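Local coordinates for protein HcgC (Methanococcus maripaludis S2, PDB 5O4J) that probably transfers a methyl group from S-adenosylmethionine to a carbon of a pyridinol precursor during biosynthesis of the [Fe]-hydrogenase cofactor, at residues A[189-194]-A[246-251]. Sequence-based numbering, arbitrary orientation. Where two conformers were deposited one is given.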
loop_
_atom_site.group_PDB
_atom_site.type_symbol
_atom_site.label_atom_id
_atom_site.label_comp_id
_atom_site.label_asym_id
_atom_site.label_seq_id
_atom_site.Cartn_x
_atom_site.Cartn_y
_atom_site.Cartn_z
ATOM N N CYS A 189 -8.679 3.192 -7.032
ATOM C CA CYS A 189 -8.935 1.784 -7.322
ATOM C C CYS A 189 -8.547 0.892 -6.158
ATOM O O CYS A 189 -9.254 -0.068 -5.837
ATOM C CB CYS A 189 -8.165 1.359 -8.567
ATOM S SG CYS A 189 -8.912 1.913 -10.066
ATOM N N ARG A 190 -7.412 1.172 -5.530
ATOM C CA ARG A 190 -6.943 0.292 -4.473
ATOM C C ARG A 190 -7.880 0.336 -3.277
ATOM O O ARG A 190 -8.164 -0.706 -2.674
ATOM C CB ARG A 190 -5.503 0.660 -4.107
ATOM C CG ARG A 190 -4.558 0.363 -5.285
ATOM C CD ARG A 190 -3.080 0.422 -4.946
ATOM N NE ARG A 190 -2.368 1.350 -5.825
ATOM C CZ ARG A 190 -1.998 2.586 -5.491
ATOM N NH1 ARG A 190 -2.251 3.068 -4.280
ATOM N NH2 ARG A 190 -1.360 3.346 -6.374
ATOM N N GLU A 191 -8.438 1.516 -2.971
ATOM C CA GLU A 191 -9.403 1.617 -1.878
ATOM C C GLU A 191 -10.761 1.037 -2.267
ATOM O O GLU A 191 -11.415 0.379 -1.450
ATOM C CB GLU A 191 -9.568 3.077 -1.446
ATOM C CG GLU A 191 -10.445 3.217 -0.221
ATOM C CD GLU A 191 -10.590 4.648 0.285
ATOM O OE1 GLU A 191 -9.848 5.555 -0.161
ATOM O OE2 GLU A 191 -11.460 4.846 1.153
ATOM N N ILE A 192 -11.211 1.291 -3.500
ATOM C CA ILE A 192 -12.489 0.755 -3.964
ATOM C C ILE A 192 -12.475 -0.765 -3.929
ATOM O O ILE A 192 -13.475 -1.404 -3.578
ATOM C CB ILE A 192 -12.801 1.294 -5.372
ATOM C CG1 ILE A 192 -13.193 2.767 -5.287
ATOM C CG2 ILE A 192 -13.882 0.469 -6.076
ATOM C CD1 ILE A 192 -12.999 3.533 -6.575
ATOM N N ASN A 193 -11.346 -1.373 -4.307
ATOM C CA ASN A 193 -11.297 -2.830 -4.342
ATOM C C ASN A 193 -11.577 -3.432 -2.974
ATOM O O ASN A 193 -12.079 -4.556 -2.887
ATOM C CB ASN A 193 -9.950 -3.310 -4.853
ATOM C CG ASN A 193 -10.049 -4.669 -5.481
ATOM O OD1 ASN A 193 -10.719 -4.845 -6.493
ATOM N ND2 ASN A 193 -9.400 -5.648 -4.873
ATOM N N GLU A 194 -11.265 -2.697 -1.903
ATOM C CA GLU A 194 -11.475 -3.175 -0.545
ATOM C C GLU A 194 -12.902 -2.984 -0.050
ATOM O O GLU A 194 -13.224 -3.457 1.043
ATOM C CB GLU A 194 -10.474 -2.489 0.392
ATOM C CG GLU A 194 -9.056 -2.938 0.102
ATOM C CD GLU A 194 -8.018 -2.410 1.080
ATOM O OE1 GLU A 194 -8.325 -1.505 1.885
ATOM O OE2 GLU A 194 -6.879 -2.909 1.028
ATOM N N LEU A 246 -13.276 8.542 -5.224
ATOM C CA LEU A 246 -12.670 9.334 -6.287
ATOM C C LEU A 246 -12.634 10.801 -5.901
ATOM O O LEU A 246 -11.608 11.466 -6.051
ATOM C CB LEU A 246 -13.448 9.161 -7.589
ATOM C CG LEU A 246 -13.033 7.962 -8.422
ATOM C CD1 LEU A 246 -14.117 7.680 -9.463
ATOM C CD2 LEU A 246 -11.677 8.223 -9.067
ATOM N N SER A 247 -13.768 11.326 -5.415
ATOM C CA SER A 247 -13.830 12.738 -5.053
ATOM C C SER A 247 -12.832 13.072 -3.953
ATOM O O SER A 247 -12.178 14.119 -4.004
ATOM C CB SER A 247 -15.248 13.108 -4.621
ATOM O OG SER A 247 -16.112 13.115 -5.742
ATOM N N LYS A 248 -12.712 12.203 -2.946
ATOM C CA LYS A 248 -11.743 12.437 -1.875
ATOM C C LYS A 248 -10.328 12.505 -2.422
ATOM O O LYS A 248 -9.538 13.378 -2.036
ATOM C CB LYS A 248 -11.862 11.337 -0.821
ATOM C CG LYS A 248 -10.771 11.332 0.249
ATOM C CD LYS A 248 -10.971 10.169 1.218
ATOM C CE LYS A 248 -10.676 8.810 0.578
ATOM N NZ LYS A 248 -10.961 7.696 1.525
ATOM N N ASN A 249 -9.985 11.607 -3.341
ATOM C CA ASN A 249 -8.631 11.626 -3.878
ATOM C C ASN A 249 -8.391 12.841 -4.764
ATOM O O ASN A 249 -7.289 13.396 -4.762
ATOM C CB ASN A 249 -8.349 10.326 -4.617
ATOM C CG ASN A 249 -7.832 9.268 -3.689
ATOM O OD1 ASN A 249 -6.781 9.448 -3.080
ATOM N ND2 ASN A 249 -8.559 8.175 -3.555
ATOM N N ILE A 250 -9.409 13.282 -5.512
ATOM C CA ILE A 250 -9.296 14.531 -6.260
ATOM C C ILE A 250 -9.028 15.697 -5.314
ATOM O O ILE A 250 -8.203 16.573 -5.601
ATOM C CB ILE A 250 -10.564 14.775 -7.099
ATOM C CG1 ILE A 250 -10.692 13.702 -8.178
ATOM C CG2 ILE A 250 -10.529 16.185 -7.730
ATOM C CD1 ILE A 250 -12.067 13.596 -8.785
ATOM N N SER A 251 -9.720 15.733 -4.170
ATOM C CA SER A 251 -9.577 16.859 -3.249
ATOM C C SER A 251 -8.192 16.933 -2.615
ATOM O O SER A 251 -7.816 17.992 -2.096
ATOM C CB SER A 251 -10.639 16.795 -2.142
ATOM O OG SER A 251 -10.338 15.783 -1.197
HETATM O O HOH W 1 -7.844 6.013 -1.820
#
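Glu-191 OE1 is gripped from two directions: Lys-248 NZ donates to it at 2.9 Å, and a water donates at 2.6 Å. The pair exemplifies a bidentate salt bridge between two helices, 177-193 and 239-251, which pack beside the antiparallel sheet formed in part by strands 198-203 and 230-234, away from the ligand sites. Lys-248 NZ also reaches Glu-191 OE2 at 2.9 Å, and both oxygens offer their syn lone pairs, so the ammonium group sits in the fork of the carboxylate. The two side chains meet at roughly a right angle. Glu-191 leaves its helix with CG anti to the backbone N (chi1 -174°) and stays extended, whereas Lys-248 bends at chi3 (70°), which carries NZ into the fork. Elsewhere between the helices, Ile-192 and Leu-246 both pack on Ile-230 of strand 230-234. With an alanine at Glu-191, the ammonium of Lys-248 would probably lose its carboxylate mate and be left to swing, and the water one of its holds. That water also links the helices a second time, because it accepts a hydrogen bond from Asn-249 ND2 at 2.9 Å.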